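PDB 5KBP: glycosyl hydrolase, family 38 from Enterococcus faecalis, which probably hydrolyses alpha-mannosidic linkages in carbohydrates, as a metal-dependent alpha-mannosidase of glycoside hydrolase family 38. Local coordinates for residues H687-I692 and V696-Q701; V719-Q724 and G744-T749. All coordinates share one frame; numbering follows the deposited sequence.

Contact 1 of 2, residues H687-I692 and V696-Q701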
loop_
_atom_site.group_PDB
_atom_site.type_symbol
_atom_site.label_atom_id
_atom_site.label_comp_id
_atom_site.label_asym_id
_atom_site.label_seq_id
_atom_site.Cartn_x
_atom_site.Cartn_y
_atom_site.Cartn_z
ATOM N N HIS A 687 -12.957 -4.690 38.230
ATOM C CA HIS A 687 -11.580 -4.714 37.762
ATOM C C HIS A 687 -11.296 -3.396 37.056
ATOM O O HIS A 687 -12.202 -2.603 36.787
ATOM C CB HIS A 687 -11.315 -5.908 36.833
ATOM C CG HIS A 687 -12.024 -5.821 35.516
ATOM N ND1 HIS A 687 -13.294 -6.317 35.322
ATOM C CD2 HIS A 687 -11.637 -5.300 34.328
ATOM C CE1 HIS A 687 -13.662 -6.103 34.070
ATOM N NE2 HIS A 687 -12.674 -5.487 33.446
ATOM N N GLU A 688 -10.022 -3.159 36.754
ATOM C CA GLU A 688 -9.599 -1.926 36.110
ATOM C C GLU A 688 -8.866 -2.233 34.813
ATOM O O GLU A 688 -8.238 -3.286 34.668
ATOM C CB GLU A 688 -8.704 -1.093 37.035
ATOM C CG GLU A 688 -9.418 -0.569 38.270
ATOM C CD GLU A 688 -8.535 0.322 39.117
ATOM O OE1 GLU A 688 -7.358 0.514 38.749
ATOM O OE2 GLU A 688 -9.018 0.832 40.150
ATOM N N ALA A 689 -8.957 -1.299 33.868
ATOM C CA ALA A 689 -8.326 -1.460 32.568
ATOM C C ALA A 689 -7.922 -0.096 32.033
ATOM O O ALA A 689 -8.579 0.915 32.304
ATOM C CB ALA A 689 -9.254 -2.163 31.570
ATOM N N ASP A 690 -6.831 -0.079 31.272
ATOM C CA ASP A 690 -6.369 1.156 30.656
ATOM C C ASP A 690 -7.273 1.526 29.489
ATOM O O ASP A 690 -7.490 0.722 28.578
ATOM C CB ASP A 690 -4.926 1.004 30.179
ATOM C CG ASP A 690 -4.309 2.324 29.761
ATOM O OD1 ASP A 690 -4.592 3.346 30.417
ATOM O OD2 ASP A 690 -3.541 2.341 28.777
ATOM N N SER A 691 -7.806 2.746 29.519
ATOM C CA SER A 691 -8.643 3.233 28.430
ATOM C C SER A 691 -8.032 4.486 27.816
ATOM O O SER A 691 -6.814 4.562 27.631
ATOM C CB SER A 691 -10.063 3.512 28.925
ATOM O OG SER A 691 -10.935 3.774 27.839
ATOM N N ILE A 692 -8.863 5.473 27.502
ATOM C CA ILE A 692 -8.417 6.706 26.864
ATOM C C ILE A 692 -8.320 7.779 27.939
ATOM O O ILE A 692 -9.341 8.301 28.400
ATOM C CB ILE A 692 -9.360 7.129 25.732
ATOM C CG1 ILE A 692 -9.496 5.993 24.718
ATOM C CG2 ILE A 692 -8.852 8.400 25.065
ATOM C CD1 ILE A 692 -8.171 5.501 24.181
ATOM N N VAL A 696 -10.327 3.000 33.802
ATOM C CA VAL A 696 -11.764 2.834 33.981
ATOM C C VAL A 696 -12.036 1.634 34.878
ATOM O O VAL A 696 -11.348 0.606 34.804
ATOM C CB VAL A 696 -12.470 2.696 32.617
ATOM C CG1 VAL A 696 -12.028 1.428 31.896
ATOM C CG2 VAL A 696 -13.979 2.727 32.788
ATOM N N THR A 697 -13.036 1.772 35.744
ATOM C CA THR A 697 -13.479 0.691 36.614
ATOM C C THR A 697 -14.633 -0.039 35.940
ATOM O O THR A 697 -15.647 0.578 35.593
ATOM C CB THR A 697 -13.902 1.230 37.980
ATOM O OG1 THR A 697 -12.768 1.805 38.644
ATOM C CG2 THR A 697 -14.475 0.117 38.840
ATOM N N ARG A 698 -14.478 -1.348 35.748
ATOM C CA ARG A 698 -15.477 -2.142 35.058
ATOM C C ARG A 698 -16.005 -3.247 35.966
ATOM O O ARG A 698 -15.248 -3.800 36.772
ATOM C CB ARG A 698 -14.896 -2.760 33.777
ATOM C CG ARG A 698 -14.420 -1.735 32.756
ATOM C CD ARG A 698 -14.270 -2.356 31.378
ATOM N NE ARG A 698 -14.171 -1.345 30.329
ATOM C CZ ARG A 698 -13.091 -1.139 29.585
ATOM N NH1 ARG A 698 -13.094 -0.194 28.654
ATOM N NH2 ARG A 698 -12.010 -1.886 29.761
ATOM N N PRO A 699 -17.287 -3.588 35.863
ATOM C CA PRO A 699 -17.856 -4.600 36.760
ATOM C C PRO A 699 -17.597 -6.016 36.270
ATOM O O PRO A 699 -17.586 -6.292 35.067
ATOM C CB PRO A 699 -19.355 -4.278 36.737
ATOM C CG PRO A 699 -19.577 -3.724 35.368
ATOM C CD PRO A 699 -18.311 -2.985 34.991
ATOM N N ASN A 700 -17.382 -6.919 37.227
ATOM C CA ASN A 700 -17.285 -8.340 36.919
ATOM C C ASN A 700 -18.645 -9.022 36.910
ATOM O O ASN A 700 -18.850 -9.972 36.143
ATOM C CB ASN A 700 -16.366 -9.040 37.925
ATOM C CG ASN A 700 -14.946 -8.512 37.880
ATOM O OD1 ASN A 700 -14.471 -8.061 36.839
ATOM N ND2 ASN A 700 -14.259 -8.566 39.016
ATOM N N GLN A 701 -19.573 -8.557 37.744
ATOM C CA GLN A 701 -20.937 -9.068 37.724
ATOM C C GLN A 701 -21.649 -8.562 36.475
ATOM O O GLN A 701 -21.735 -7.352 36.244
ATOM C CB GLN A 701 -21.684 -8.640 38.985
#

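Contact 2 of 2, residues V719-Q724 and G744-T749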
loop_
_atom_site.group_PDB
_atom_site.type_symbol
_atom_site.label_atom_id
_atom_site.label_comp_id
_atom_site.label_asym_id
_atom_site.label_seq_id
_atom_site.Cartn_x
_atom_site.Cartn_y
_atom_site.Cartn_z
ATOM N N VAL A 719 -4.431 -4.283 32.139
ATOM C CA VAL A 719 -5.647 -4.623 32.872
ATOM C C VAL A 719 -5.224 -5.108 34.254
ATOM O O VAL A 719 -4.204 -5.793 34.395
ATOM C CB VAL A 719 -6.487 -5.683 32.129
ATOM C CG1 VAL A 719 -5.651 -6.915 31.822
ATOM C CG2 VAL A 719 -7.713 -6.061 32.942
ATOM N N ASN A 720 -5.994 -4.742 35.279
ATOM C CA ASN A 720 -5.608 -4.992 36.660
ATOM C C ASN A 720 -6.757 -5.606 37.446
ATOM O O ASN A 720 -7.925 -5.283 37.217
ATOM C CB ASN A 720 -5.148 -3.695 37.340
ATOM C CG ASN A 720 -4.854 -3.878 38.816
ATOM O OD1 ASN A 720 -5.729 -3.696 39.662
ATOM N ND2 ASN A 720 -3.617 -4.244 39.133
ATOM N N VAL A 721 -6.408 -6.495 38.375
ATOM C CA VAL A 721 -7.340 -7.079 39.332
ATOM C C VAL A 721 -6.682 -7.027 40.702
ATOM O O VAL A 721 -5.554 -7.503 40.868
ATOM C CB VAL A 721 -7.712 -8.529 38.964
ATOM C CG1 VAL A 721 -8.381 -9.223 40.139
ATOM C CG2 VAL A 721 -8.618 -8.554 37.741
ATOM N N HIS A 722 -7.375 -6.446 41.679
ATOM C CA HIS A 722 -6.782 -6.266 42.994
ATOM C C HIS A 722 -7.870 -6.207 44.056
ATOM O O HIS A 722 -9.021 -5.860 43.780
ATOM C CB HIS A 722 -5.926 -4.994 43.055
ATOM C CG HIS A 722 -6.722 -3.726 43.038
ATOM N ND1 HIS A 722 -7.094 -3.094 41.871
ATOM C CD2 HIS A 722 -7.217 -2.972 44.048
ATOM C CE1 HIS A 722 -7.783 -2.005 42.162
ATOM N NE2 HIS A 722 -7.873 -1.908 43.476
ATOM N N ASP A 723 -7.483 -6.559 45.282
ATOM C CA ASP A 723 -8.323 -6.330 46.451
ATOM C C ASP A 723 -7.617 -5.370 47.401
ATOM O O ASP A 723 -6.787 -4.563 46.970
ATOM C CB ASP A 723 -8.672 -7.646 47.155
ATOM C CG ASP A 723 -7.448 -8.493 47.476
ATOM O OD1 ASP A 723 -6.322 -7.954 47.500
ATOM O OD2 ASP A 723 -7.616 -9.708 47.713
ATOM N N GLN A 724 -7.922 -5.460 48.694
ATOM C CA GLN A 724 -7.350 -4.540 49.668
ATOM C C GLN A 724 -5.921 -4.890 50.067
ATOM O O GLN A 724 -5.306 -4.126 50.817
ATOM C CB GLN A 724 -8.228 -4.491 50.921
ATOM N N GLY A 744 -11.782 -14.796 38.692
ATOM C CA GLY A 744 -10.742 -13.791 38.735
ATOM C C GLY A 744 -9.628 -13.972 37.730
ATOM O O GLY A 744 -8.650 -13.217 37.772
ATOM N N THR A 745 -9.741 -14.939 36.825
ATOM C CA THR A 745 -8.694 -15.175 35.839
ATOM C C THR A 745 -8.720 -14.092 34.770
ATOM O O THR A 745 -9.752 -13.862 34.132
ATOM C CB THR A 745 -8.866 -16.549 35.202
ATOM O OG1 THR A 745 -8.675 -17.564 36.197
ATOM C CG2 THR A 745 -7.857 -16.744 34.077
ATOM N N ILE A 746 -7.586 -13.425 34.579
ATOM C CA ILE A 746 -7.430 -12.483 33.476
ATOM C C ILE A 746 -7.017 -13.268 32.238
ATOM O O ILE A 746 -5.972 -13.927 32.230
ATOM C CB ILE A 746 -6.398 -11.398 33.808
ATOM C CG1 ILE A 746 -6.780 -10.675 35.102
ATOM C CG2 ILE A 746 -6.288 -10.410 32.662
ATOM C CD1 ILE A 746 -5.789 -9.611 35.511
ATOM N N ALA A 747 -7.836 -13.205 31.195
ATOM C CA ALA A 747 -7.569 -13.891 29.937
ATOM C C ALA A 747 -7.341 -12.839 28.860
ATOM O O ALA A 747 -8.266 -12.102 28.500
ATOM C CB ALA A 747 -8.721 -14.822 29.565
ATOM N N VAL A 748 -6.114 -12.764 28.354
ATOM C CA VAL A 748 -5.757 -11.843 27.282
ATOM C C VAL A 748 -5.776 -12.607 25.969
ATOM O O VAL A 748 -5.100 -13.635 25.828
ATOM C CB VAL A 748 -4.381 -11.199 27.527
ATOM C CG1 VAL A 748 -3.975 -10.351 26.331
ATOM C CG2 VAL A 748 -4.402 -10.362 28.798
ATOM N N THR A 749 -6.551 -12.113 25.007
ATOM C CA THR A 749 -6.649 -12.754 23.702
ATOM C C THR A 749 -5.418 -12.417 22.872
ATOM O O THR A 749 -5.108 -11.240 22.659
ATOM C CB THR A 749 -7.917 -12.310 22.977
ATOM O OG1 THR A 749 -9.062 -12.667 23.758
ATOM C CG2 THR A 749 -8.006 -12.976 21.610
#

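Contact 1 of 2, residues H687-I692 and V696-Q701
The imidazole of His687 carries the CB of Arg698 over one face, 3.9 Å from the ring centroid, and the amide of Asn700 at its edge. Ring and amide planes lie only 4° apart, and ND1 of His687 donates to OD1 of Asn700 over 2.6 Å. A chi1 of 68°, which sets CG of His687 between backbone N and carbonyl carbon, turns the ring towards Arg698 and Asn700. The guanidinium of Arg698 has CG1 of Val696 3.6 Å above its plane, while its NH2 comes within 3.3 Å of CB of Ala689. Beneath these groups runs an antiparallel beta hairpin. His687 and Arg698 form a hydrogen-bonded pair with two nearly straight bonds, Arg698 N to His687 O being 2.8 Å; Ala689 and Val696 make a second hydrogen-bonded pair, its bonds longer and more bent. Outside the hairpin, Tyr738 OH bonds both NE2 of His687 and NH2 of Arg698, and Glu284 forms a salt bridge with NH1 of Arg698. With ND1 donating to Asn700 and NE2 bonded to a hydroxyl, the His687 ring is fixed in rotation, and the buried arginine charge is probably balanced largely by Glu284.

Contact 2 of 2, residues V719-Q724 and G744-T749
Ile746 reaches across to Val719 and Val721 where two antiparallel beta-sheets of the family 38 C-terminal region pack face against face. Strand 718-722 belongs to one sheet and strand 745-753 to the other, so the junction is made by side chains alone: the nearest CA atoms, those of Val721 and Gly744, are still 7.5 Å apart. Ile746 has the most surface buried here and divides it between the two valines. Its CG2 methyl meets CG1 of Val719 at 3.7 Å, while its CD1 methyl lies 3.8 Å from CG2 of Val721. The split follows from the shape of the isoleucine. With chi1 at -56°, CG1 stands beside the backbone N and CG2 beside the carbonyl carbon; an extended chi2 of 179° then carries CD1 on to Val721.

Val719 and Val721 are two residues apart on their strand and both direct their CB toward the facing sheet, whereas Asn720 between them points away, its ND2 bonded to Thr729 and His783. The valines differ in rotation: Val719 offers the methyl that sits between its backbone N and carbonyl carbon, Val721 the one beside its backbone N. In both pairs the valine and the isoleucine side chains run past each other in opposite directions, giving side-by-side methyl contact. All three residues are buried, and the 185 Å² lost between the segments is apolar in character at the points of touch. Ile730, on the strand next to Val719, also touches Ile746 and Val719, and Thr680 reaches both Val721 and Ile746, so the trio sits within a wider layer between the sheets. At Val721 the isoleucine lies against more than a single methyl: CG1 of Ile746 is 3.9 Å from CG2 of Val721, and CD1 of Ile746 is 4.1 Å from CB of Val721.

In the fold
Contacts 1 and 2 follow one another along the chain, with centres about 10 Å apart, and both reach one antiparallel sheet, in which strands 686-690 and 718-722 are neighbours. The backbone joins them: Glu688 O and Asn720 N, 2.7 Å apart, probably form a hydrogen bond, and CG2 of Val719 packs 3.3 Å from the same Glu688 O. Contact 1 adds the strand at the sheet's border, whereas contact 2 couples the sheet to the one facing it. Both lie away from Phe253 and Tyr256, which bind calcium in a crystal structure of this protein. A sulfate ion, probably from the crystallisation liquor, lies about 5 Å from the side chain of Glu688, which is hydrogen-bonded to Tyr793 and salt-bridged to Arg789 of helix 789-799.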